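Local coordinates for protein yersinopine synthase (Yersinia pestis, PDB 6C4M) that catalyses the NADPH-dependent reductive condensation of pyruvate with a histidine-containing amino acid intermediate, the last step in making the metallophore yersinopine, at residues 256-261 against 305-310; 284-287 against 291-294; 323-328 against 358-363; 338-343 against 350-355. All coordinates share one frame; numbering follows the deposited sequence.

Contact 1 (256-261 against 305-310); sequences TNYVHP and DDYKRL
Tyr307 reaches across from helix 294-313 to helix 255-264 and spends its hydroxyl on the main chain there: OH donates to the carbonyl O of Asn257 at 2.8 Å. The donor stands well above the carbonyl plane, 38° out of it. A water joins the same polar cluster. It donates to Tyr307 OH at 2.6 Å and accepts a weak bond of 2.8 Å from Asn257 ND2, which also bonds to the hydroxyl of Ser141, its stronger partner. The phenol oxygen thus serves as donor to one group and acceptor to another, which fixes its place in a buried setting.

The helix is kinked at Pro261, which is probably why the Asn257 carbonyl can take a partner from outside. Four residues on from Asn257, this proline has no N-H to return the usual helical bond, and Tyr307 OH, from a different helix, probably takes the place of that donor. His260, the probable proton donor/acceptor of the active site, stands just before that proline, in the same turn.

The aromatic part is a T-shaped stack in which Tyr307 gives the edge and Tyr258 the face, with centroids 5.2 Å apart and planes at 89°. Most of the touching is done by Tyr307 CD2, which lies 3.5 Å from Tyr258 CE1. In Tyr258, CG is anti to the carbonyl carbon (chi1 -65°), a setting that turns the ring face to the incoming edge of Tyr307, while its own OH bonds to the carbonyl of Arg252.

Ion pairing stays within helix 294-313, where Arg309 NH2 meets Asp306 OD1 at 3.1 Å.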
# COMPACT_ATOMS: atom_id res chain seq x y z
N THR A 256 -20.33 3.90 6.28
CA THR A 256 -19.82 5.25 6.03
C THR A 256 -19.62 6.02 7.32
O THR A 256 -18.78 6.92 7.35
CB THR A 256 -20.73 6.06 5.11
OG1 THR A 256 -22.01 6.21 5.73
CG2 THR A 256 -20.86 5.37 3.75
N ASN A 257 -20.34 5.69 8.39
CA ASN A 257 -20.08 6.38 9.65
C ASN A 257 -18.69 6.07 10.18
O ASN A 257 -18.12 6.90 10.90
CB ASN A 257 -21.11 6.00 10.70
CG ASN A 257 -22.52 6.52 10.37
OD1 ASN A 257 -23.09 6.16 9.34
ND2 ASN A 257 -23.06 7.39 11.23
N TYR A 258 -18.16 4.89 9.88
CA TYR A 258 -16.83 4.48 10.34
C TYR A 258 -15.72 4.99 9.43
O TYR A 258 -14.67 5.41 9.93
CB TYR A 258 -16.75 2.95 10.43
CG TYR A 258 -17.66 2.35 11.47
CD1 TYR A 258 -17.26 2.25 12.79
CD2 TYR A 258 -18.94 1.93 11.13
CE1 TYR A 258 -18.11 1.69 13.75
CE2 TYR A 258 -19.80 1.38 12.08
CZ TYR A 258 -19.38 1.29 13.39
OH TYR A 258 -20.21 0.75 14.37
N VAL A 259 -15.93 4.94 8.12
CA VAL A 259 -14.85 5.08 7.15
C VAL A 259 -14.71 6.51 6.63
O VAL A 259 -13.60 7.00 6.42
CB VAL A 259 -15.08 4.09 5.99
CG1 VAL A 259 -14.09 4.30 4.85
CG2 VAL A 259 -14.98 2.70 6.51
N HIS A 260 -15.82 7.16 6.34
CA HIS A 260 -15.74 8.49 5.74
C HIS A 260 -15.07 9.53 6.62
O HIS A 260 -14.24 10.29 6.10
CB HIS A 260 -17.14 8.97 5.32
CG HIS A 260 -17.57 8.41 4.01
ND1 HIS A 260 -18.70 8.84 3.33
CD2 HIS A 260 -17.04 7.42 3.26
CE1 HIS A 260 -18.83 8.14 2.22
NE2 HIS A 260 -17.84 7.27 2.15
N PRO A 261 -15.39 9.68 7.90
CA PRO A 261 -14.84 10.84 8.62
C PRO A 261 -13.32 10.81 8.69
O PRO A 261 -12.67 11.84 8.49
CB PRO A 261 -15.50 10.76 10.01
CG PRO A 261 -16.86 10.12 9.71
CD PRO A 261 -16.49 9.06 8.66
N ASP A 305 -13.42 2.97 18.30
CA ASP A 305 -13.43 2.91 19.77
C ASP A 305 -14.50 3.85 20.34
O ASP A 305 -15.14 3.52 21.33
CB ASP A 305 -12.07 3.31 20.36
CG ASP A 305 -10.99 2.30 20.14
OD1 ASP A 305 -11.29 1.09 20.11
OD2 ASP A 305 -9.83 2.75 20.06
N ASP A 306 -14.63 5.05 19.76
CA ASP A 306 -15.59 6.03 20.27
C ASP A 306 -17.03 5.52 20.11
O ASP A 306 -17.86 5.64 21.03
CB ASP A 306 -15.42 7.36 19.53
CG ASP A 306 -14.13 8.11 19.90
OD1 ASP A 306 -13.37 7.65 20.78
OD2 ASP A 306 -13.91 9.19 19.32
N TYR A 307 -17.35 4.96 18.94
CA TYR A 307 -18.70 4.46 18.70
C TYR A 307 -19.00 3.28 19.62
O TYR A 307 -20.13 3.14 20.09
CB TYR A 307 -18.86 4.04 17.24
CG TYR A 307 -18.91 5.17 16.21
CD1 TYR A 307 -19.44 6.42 16.50
CD2 TYR A 307 -18.45 4.95 14.92
CE1 TYR A 307 -19.50 7.42 15.52
CE2 TYR A 307 -18.50 5.95 13.94
CZ TYR A 307 -19.02 7.18 14.24
OH TYR A 307 -19.03 8.17 13.25
N LYS A 308 -18.01 2.45 19.92
CA LYS A 308 -18.23 1.40 20.90
C LYS A 308 -18.63 1.98 22.25
O LYS A 308 -19.55 1.47 22.91
CB LYS A 308 -16.98 0.54 21.05
CG LYS A 308 -16.94 -0.35 22.27
CD LYS A 308 -15.62 -1.14 22.21
CE LYS A 308 -15.47 -2.10 23.35
NZ LYS A 308 -15.59 -1.42 24.65
N ARG A 309 -17.95 3.05 22.67
CA ARG A 309 -18.31 3.73 23.92
C ARG A 309 -19.74 4.23 23.88
O ARG A 309 -20.49 4.07 24.85
CB ARG A 309 -17.38 4.91 24.18
CG ARG A 309 -16.62 4.82 25.50
CD ARG A 309 -15.65 6.03 25.75
NE ARG A 309 -14.73 6.29 24.64
CZ ARG A 309 -13.67 5.54 24.34
NH1 ARG A 309 -13.39 4.47 25.07
NH2 ARG A 309 -12.90 5.85 23.30
N LEU A 310 -20.13 4.87 22.77
CA LEU A 310 -21.46 5.45 22.67
C LEU A 310 -22.53 4.37 22.60
O LEU A 310 -23.53 4.43 23.31
CB LEU A 310 -21.55 6.37 21.44
CG LEU A 310 -22.90 7.02 21.18
CD1 LEU A 310 -23.34 7.83 22.38
CD2 LEU A 310 -22.84 7.92 19.94
O HOH W 1 -21.23 9.26 12.28

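Contact 2 (284-287 against 291-294); sequences YKTQ and PVCP
Val292 uses both its backbone polar groups on the residues that flank Thr286. Its N donates to Lys285 O at 3.0 Å, and its O accepts from Gln287 N at 3.1 Å, so that Thr286 and Val292 form a single isolated beta bridge with their CA atoms 4.2 Å apart. Thr286 CA adds a CH···O contact to the same Val292 carbonyl, at 3.3 Å. A weak side-chain bond supplements the pair: Gln287 NE2 lies 3.4 Å from Pro291 O, while its stronger link is to the hydroxyl of Thr268. The glutamine chain bends at its second torsion (chi2 -77°), which turns the amide back toward Pro291.

Van der Waals contacts fill in around these bonds. Gln287 CG rests 3.7 Å from Cys293 CB, and Val292 CG2 lies 3.5 Å from Tyr284 O. That carbonyl is buried with no polar partner. The ring of Tyr284 packs on His260 and Tyr361 and meets Phe381 edge to face. Thr286 packs on Val366, and Cys293 on Ser335, of the second subunit.

An isolated beta bridge thus closes the loop that leads into helix 294-313, with Cys293 at its N-cap position, between the dimer interface and the surroundings of the proposed proton donor/acceptor.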
# COMPACT_ATOMS: atom_id res chain seq x y z
N TYR A 284 -9.33 7.14 -1.25
CA TYR A 284 -8.83 5.88 -0.69
C TYR A 284 -7.34 5.65 -0.96
O TYR A 284 -6.79 4.66 -0.48
CB TYR A 284 -9.70 4.69 -1.20
CG TYR A 284 -11.16 4.73 -0.68
CD1 TYR A 284 -11.48 4.23 0.58
CD2 TYR A 284 -12.20 5.28 -1.44
CE1 TYR A 284 -12.78 4.29 1.07
CE2 TYR A 284 -13.49 5.33 -0.96
CZ TYR A 284 -13.78 4.84 0.29
OH TYR A 284 -15.08 4.90 0.78
N LYS A 285 -6.66 6.57 -1.64
CA LYS A 285 -5.24 6.37 -1.95
C LYS A 285 -4.35 6.80 -0.79
O LYS A 285 -4.75 7.61 0.06
CB LYS A 285 -4.85 7.14 -3.20
CG LYS A 285 -5.54 6.67 -4.46
CD LYS A 285 -4.86 7.27 -5.67
CE LYS A 285 -5.49 6.79 -6.95
NZ LYS A 285 -5.14 7.70 -8.07
N THR A 286 -3.13 6.27 -0.77
CA THR A 286 -2.13 6.62 0.23
C THR A 286 -1.49 7.98 -0.09
O THR A 286 -1.47 8.45 -1.24
CB THR A 286 -1.00 5.59 0.32
OG1 THR A 286 -0.17 5.69 -0.83
CG2 THR A 286 -1.49 4.18 0.43
N GLN A 287 -0.93 8.59 0.94
CA GLN A 287 -0.23 9.86 0.77
C GLN A 287 0.86 9.71 -0.29
O GLN A 287 1.53 8.68 -0.35
CB GLN A 287 0.38 10.33 2.09
CG GLN A 287 -0.63 10.69 3.17
CD GLN A 287 -1.28 12.05 2.95
OE1 GLN A 287 -0.79 12.87 2.17
NE2 GLN A 287 -2.38 12.31 3.66
N PRO A 291 -5.48 10.34 1.40
CA PRO A 291 -5.26 10.55 2.85
C PRO A 291 -4.66 9.37 3.58
O PRO A 291 -4.15 9.57 4.70
CB PRO A 291 -6.69 10.82 3.37
CG PRO A 291 -7.55 10.03 2.42
CD PRO A 291 -6.92 10.15 1.09
N VAL A 292 -4.68 8.16 3.02
CA VAL A 292 -4.34 6.99 3.81
C VAL A 292 -2.88 7.05 4.26
O VAL A 292 -1.95 7.14 3.45
CB VAL A 292 -4.64 5.70 3.04
CG1 VAL A 292 -4.21 4.51 3.85
CG2 VAL A 292 -6.15 5.64 2.77
N CYS A 293 -2.69 6.92 5.55
CA CYS A 293 -1.39 7.00 6.18
C CYS A 293 -1.61 6.58 7.63
O CYS A 293 -2.75 6.55 8.09
CB CYS A 293 -0.84 8.42 6.10
SG CYS A 293 -1.78 9.66 7.03
N PRO A 294 -0.56 6.33 8.40
CA PRO A 294 -0.77 5.88 9.78
C PRO A 294 -1.64 6.80 10.64
O PRO A 294 -2.46 6.28 11.41
CB PRO A 294 0.67 5.75 10.30
CG PRO A 294 1.45 5.35 9.08
CD PRO A 294 0.86 6.20 8.00

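Contact 3 (323-328 against 358-363); sequences RFLNDD and FVRYTA
Asn326 OD1 is gripped from two directions, by the backbone N of Val332 and by a water that donates to it at 3.0 Å. The water carries the contact on to the facing helix, for it accepts from Arg360 NE at 2.6 Å and sits at the edge of the guanidinium, in its plane. The other end of the amide is held as well: Asn326 ND2 donates to Asp327 OD1 at 2.8 Å, the oxygen lying in the amide plane. These bonds fix the rotation of the amide and keep OD1 directed to the water.

Arg360 approaches Leu325 with a flat face. Leu325 CB stands over the centre of the guanidinium, 3.7 Å from CZ, and the two side chains cross at about a right angle. Arg360 CG is anti to the backbone N (chi1 -163°), and a bend at the next torsion (chi2 -118°) helps carry the flat group to the leucine. NH2 donates to the carbonyl of Tyr330, just beyond helix 321-329, so this buried cation is served by a backbone carbonyl and a water. Leu325 CD1 also reaches Tyr361, 4.5 Å from its CE2, and both residues pack on Val259.

The segment axes run in broadly the same direction, 31° from parallel, and approach to 11.9 Å, a spacing wide enough for arginine and water to bridge. Helix 350-364 also packs on the second subunit, where Thr362 meets Thr362 of the other copy. This is a water-mediated helix-helix packing in the helical part of an opine dehydrogenase, with helix 350-364 itself part of the homodimer interface.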
# COMPACT_ATOMS: atom_id res chain seq x y z
N ARG A 323 -13.97 -7.38 10.68
CA ARG A 323 -14.84 -8.44 10.14
C ARG A 323 -15.95 -7.85 9.27
O ARG A 323 -16.24 -8.37 8.19
CB ARG A 323 -15.46 -9.28 11.27
CG ARG A 323 -16.32 -10.51 10.79
CD ARG A 323 -17.49 -10.85 11.74
NE ARG A 323 -18.33 -9.68 11.83
CZ ARG A 323 -19.14 -9.26 10.87
NH1 ARG A 323 -19.29 -9.97 9.74
NH2 ARG A 323 -19.81 -8.13 11.05
N PHE A 324 -16.58 -6.77 9.74
CA PHE A 324 -17.64 -6.11 8.96
C PHE A 324 -17.10 -5.62 7.62
O PHE A 324 -17.69 -5.87 6.57
CB PHE A 324 -18.21 -4.94 9.78
CG PHE A 324 -19.21 -4.09 9.03
CD1 PHE A 324 -20.47 -4.60 8.68
CD2 PHE A 324 -18.93 -2.76 8.74
CE1 PHE A 324 -21.40 -3.80 8.01
CE2 PHE A 324 -19.86 -1.96 8.08
CZ PHE A 324 -21.10 -2.48 7.72
N LEU A 325 -15.98 -4.88 7.64
CA LEU A 325 -15.41 -4.39 6.39
C LEU A 325 -15.09 -5.52 5.44
O LEU A 325 -15.37 -5.44 4.24
CB LEU A 325 -14.15 -3.59 6.66
CG LEU A 325 -14.29 -2.33 7.49
CD1 LEU A 325 -12.89 -1.74 7.82
CD2 LEU A 325 -15.14 -1.30 6.77
N ASN A 326 -14.43 -6.56 5.94
CA ASN A 326 -13.96 -7.61 5.04
C ASN A 326 -15.12 -8.52 4.65
O ASN A 326 -15.35 -8.76 3.46
CB ASN A 326 -12.85 -8.42 5.71
CG ASN A 326 -12.12 -9.33 4.73
OD1 ASN A 326 -11.20 -8.92 4.04
ND2 ASN A 326 -12.55 -10.59 4.68
N ASP A 327 -15.85 -9.03 5.64
CA ASP A 327 -16.79 -10.13 5.39
C ASP A 327 -18.17 -9.65 4.97
O ASP A 327 -18.89 -10.38 4.30
CB ASP A 327 -16.91 -11.04 6.62
CG ASP A 327 -15.66 -11.83 6.92
OD1 ASP A 327 -14.63 -11.70 6.19
OD2 ASP A 327 -15.70 -12.60 7.92
N ASP A 328 -18.58 -8.44 5.34
CA ASP A 328 -19.87 -7.92 4.89
C ASP A 328 -19.78 -6.91 3.75
O ASP A 328 -20.81 -6.60 3.15
CB ASP A 328 -20.61 -7.26 6.05
CG ASP A 328 -20.90 -8.23 7.19
OD1 ASP A 328 -20.82 -9.46 6.97
OD2 ASP A 328 -21.23 -7.75 8.30
N PHE A 358 -4.38 -0.54 8.05
CA PHE A 358 -3.54 -0.01 6.98
C PHE A 358 -3.33 -1.07 5.92
O PHE A 358 -3.42 -0.79 4.72
CB PHE A 358 -2.19 0.51 7.52
CG PHE A 358 -1.35 1.15 6.46
CD1 PHE A 358 -0.57 0.38 5.63
CD2 PHE A 358 -1.42 2.51 6.24
CE1 PHE A 358 0.18 0.96 4.62
CE2 PHE A 358 -0.67 3.10 5.25
CZ PHE A 358 0.13 2.31 4.43
N VAL A 359 -3.11 -2.32 6.33
CA VAL A 359 -2.92 -3.37 5.34
C VAL A 359 -4.19 -3.55 4.54
O VAL A 359 -4.17 -3.63 3.30
CB VAL A 359 -2.46 -4.69 6.02
CG1 VAL A 359 -2.42 -5.81 5.01
CG2 VAL A 359 -1.07 -4.54 6.61
N ARG A 360 -5.33 -3.57 5.23
CA ARG A 360 -6.60 -3.70 4.52
C ARG A 360 -6.76 -2.64 3.43
O ARG A 360 -7.04 -2.97 2.28
CB ARG A 360 -7.75 -3.62 5.52
CG ARG A 360 -9.01 -4.13 4.93
CD ARG A 360 -10.03 -3.08 4.90
NE ARG A 360 -11.21 -3.56 4.21
CZ ARG A 360 -12.14 -2.79 3.70
NH1 ARG A 360 -12.06 -1.46 3.85
NH2 ARG A 360 -13.16 -3.36 3.07
N TYR A 361 -6.58 -1.34 3.77
CA TYR A 361 -6.78 -0.31 2.76
C TYR A 361 -5.72 -0.33 1.67
O TYR A 361 -6.00 0.03 0.52
CB TYR A 361 -6.90 1.06 3.44
CG TYR A 361 -8.30 1.21 3.95
CD1 TYR A 361 -9.31 1.70 3.13
CD2 TYR A 361 -8.65 0.81 5.24
CE1 TYR A 361 -10.63 1.78 3.57
CE2 TYR A 361 -9.96 0.88 5.69
CZ TYR A 361 -10.95 1.36 4.85
OH TYR A 361 -12.26 1.45 5.33
N THR A 362 -4.50 -0.73 1.99
CA THR A 362 -3.51 -0.94 0.93
C THR A 362 -3.99 -2.04 -0.02
O THR A 362 -3.99 -1.86 -1.25
CB THR A 362 -2.16 -1.28 1.55
OG1 THR A 362 -1.77 -0.23 2.41
CG2 THR A 362 -1.04 -1.55 0.49
N ALA A 363 -4.42 -3.17 0.53
CA ALA A 363 -4.85 -4.29 -0.31
C ALA A 363 -6.04 -3.91 -1.19
O ALA A 363 -6.14 -4.38 -2.34
CB ALA A 363 -5.23 -5.47 0.58
O HOH W 2 -11.30 -5.96 3.33

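Contact 4 (338-343 against 350-355); sequences SRRWID and PLEQQY
Glu352 OE2 collects three hydrogen bonds from helix 339-344. Trp341 NE1 supplies one at 2.9 Å, arriving on the anti side of the carboxylate and close to the indole plane. Arg340 gives the others end-on, NH1 at 3.2 Å and NH2 at 3.1 Å from Glu352 OE2, with NH1 on the syn side and NH2 above the carboxylate plane. Both nitrogens thus serve one oxygen and form a salt bridge, while Arg340 NE pairs with Glu344 OE1. The glutamate gets there by stretching out, CG anti to the backbone N (chi1 -167°) and the chain extended beyond.

A second acceptor works at the start of helix 339-344. Ser338, the N-cap, takes the backbone N-H of Trp341 on its OG at 2.9 Å, so both the main-chain and the indole N-H of this tryptophan are satisfied.

Past the polar end, the indole turns its six-membered ring edge-on to the face of Tyr355. Centroids lie 5.1 Å apart with planes at 69°, and Trp341 CH2 touches Tyr355 CD2 at 3.8 Å. Tyr355 also meets Tyr355 of the second subunit, and Leu351 of that subunit packs on Glu352.

Three donors converging on one oxygen of a buried carboxylate probably favour its ionised form, with the exposed Arg340 balancing the charge and the neutral indole N-H of Trp341 adding a hydrogen bond.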
# COMPACT_ATOMS: atom_id res chain seq x y z
N SER A 338 -5.09 -11.48 7.70
CA SER A 338 -5.30 -12.86 8.09
C SER A 338 -6.70 -13.04 8.69
O SER A 338 -7.36 -12.09 9.14
CB SER A 338 -4.24 -13.27 9.11
OG SER A 338 -4.42 -12.51 10.28
N ARG A 339 -7.17 -14.29 8.70
CA ARG A 339 -8.42 -14.58 9.41
C ARG A 339 -8.24 -14.33 10.89
O ARG A 339 -9.19 -13.92 11.57
CB ARG A 339 -8.89 -16.03 9.18
CG ARG A 339 -9.31 -16.37 7.76
CD ARG A 339 -10.31 -15.38 7.22
NE ARG A 339 -11.45 -15.17 8.13
CZ ARG A 339 -12.51 -14.43 7.82
NH1 ARG A 339 -12.62 -13.88 6.62
NH2 ARG A 339 -13.47 -14.27 8.72
N ARG A 340 -7.05 -14.58 11.42
CA ARG A 340 -6.81 -14.23 12.81
C ARG A 340 -7.04 -12.74 13.05
O ARG A 340 -7.63 -12.35 14.07
CB ARG A 340 -5.40 -14.62 13.22
CG ARG A 340 -5.13 -14.49 14.73
CD ARG A 340 -3.64 -14.31 15.03
NE ARG A 340 -3.46 -13.24 16.01
CZ ARG A 340 -2.74 -12.13 15.84
NH1 ARG A 340 -2.07 -11.90 14.72
NH2 ARG A 340 -2.69 -11.26 16.83
N TRP A 341 -6.54 -11.88 12.16
CA TRP A 341 -6.71 -10.44 12.37
C TRP A 341 -8.20 -10.07 12.37
O TRP A 341 -8.65 -9.24 13.17
CB TRP A 341 -5.93 -9.66 11.30
CG TRP A 341 -4.51 -9.24 11.73
CD1 TRP A 341 -3.92 -9.42 12.96
CD2 TRP A 341 -3.53 -8.56 10.92
NE1 TRP A 341 -2.65 -8.88 12.96
CE2 TRP A 341 -2.40 -8.35 11.72
CE3 TRP A 341 -3.53 -8.09 9.60
CZ2 TRP A 341 -1.26 -7.71 11.24
CZ3 TRP A 341 -2.42 -7.45 9.14
CH2 TRP A 341 -1.29 -7.25 9.95
N ILE A 342 -8.97 -10.70 11.49
CA ILE A 342 -10.40 -10.42 11.38
C ILE A 342 -11.14 -10.87 12.63
O ILE A 342 -11.89 -10.10 13.24
CB ILE A 342 -10.94 -11.08 10.11
CG1 ILE A 342 -10.44 -10.29 8.90
CG2 ILE A 342 -12.49 -11.19 10.13
CD1 ILE A 342 -10.50 -11.05 7.58
N ASP A 343 -10.92 -12.13 13.03
CA ASP A 343 -11.72 -12.71 14.12
C ASP A 343 -11.37 -12.08 15.45
O ASP A 343 -12.22 -11.98 16.33
CB ASP A 343 -11.50 -14.23 14.25
CG ASP A 343 -11.90 -15.01 13.02
OD1 ASP A 343 -12.77 -14.50 12.28
OD2 ASP A 343 -11.34 -16.12 12.81
N PRO A 350 -4.28 -1.61 20.07
CA PRO A 350 -4.46 -0.52 19.10
C PRO A 350 -3.48 -0.52 17.95
O PRO A 350 -3.87 -0.35 16.80
CB PRO A 350 -4.25 0.74 19.96
CG PRO A 350 -4.63 0.34 21.33
CD PRO A 350 -4.25 -1.11 21.46
N LEU A 351 -2.20 -0.70 18.25
CA LEU A 351 -1.22 -0.61 17.18
C LEU A 351 -1.42 -1.73 16.18
O LEU A 351 -1.26 -1.53 14.97
CB LEU A 351 0.20 -0.64 17.76
CG LEU A 351 1.30 -0.34 16.75
CD1 LEU A 351 1.08 1.00 16.04
CD2 LEU A 351 2.62 -0.32 17.45
N GLU A 352 -1.80 -2.91 16.66
CA GLU A 352 -2.03 -4.03 15.75
C GLU A 352 -3.33 -3.86 14.98
O GLU A 352 -3.41 -4.22 13.80
CB GLU A 352 -2.06 -5.35 16.51
CG GLU A 352 -1.97 -6.54 15.56
CD GLU A 352 -1.62 -7.85 16.25
OE1 GLU A 352 -1.58 -7.90 17.50
OE2 GLU A 352 -1.38 -8.83 15.52
N GLN A 353 -4.37 -3.35 15.65
CA GLN A 353 -5.57 -2.94 14.93
C GLN A 353 -5.23 -2.00 13.79
O GLN A 353 -5.71 -2.16 12.66
CB GLN A 353 -6.55 -2.24 15.90
CG GLN A 353 -7.31 -3.16 16.84
CD GLN A 353 -8.46 -2.41 17.53
OE1 GLN A 353 -8.56 -1.18 17.45
NE2 GLN A 353 -9.33 -3.15 18.18
N GLN A 354 -4.37 -1.01 14.07
CA GLN A 354 -4.04 -0.04 13.05
C GLN A 354 -3.29 -0.68 11.90
O GLN A 354 -3.61 -0.46 10.73
CB GLN A 354 -3.24 1.10 13.69
CG GLN A 354 -4.15 2.05 14.54
CD GLN A 354 -3.33 3.03 15.36
OE1 GLN A 354 -2.31 3.50 14.91
NE2 GLN A 354 -3.75 3.27 16.59
N TYR A 355 -2.25 -1.47 12.22
CA TYR A 355 -1.51 -2.17 11.17
C TYR A 355 -2.47 -2.96 10.29
O TYR A 355 -2.46 -2.83 9.06
CB TYR A 355 -0.44 -3.07 11.81
CG TYR A 355 0.53 -3.81 10.88
CD1 TYR A 355 0.67 -3.46 9.55
CD2 TYR A 355 1.29 -4.87 11.36
CE1 TYR A 355 1.53 -4.13 8.73
CE2 TYR A 355 2.16 -5.56 10.53
CZ TYR A 355 2.28 -5.19 9.22
OH TYR A 355 3.17 -5.84 8.40

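In the fold
Contacts 1 and 3 are made by buried residues and contact 2 almost wholly so, whereas contact 4, farthest from the chain centre, brings in an exposed arginine and a salt bridge across its helices. Contacts 3 and 4 share helix 350-364 and are tied further by the ion pair Asp327–Arg339; contacts 1 and 2 both use parts of the chain leading into or along helix 294-313. Chemistry follows place: contact 1 probably compensates a helix kink near the proposed catalytic histidine, contact 2 relies on backbone bonds, and contact 3 sets a cation and water between helices. Val259, Tyr284 and Tyr361 join the first three, while contacts 2, 3 and 4 all touch the second subunit.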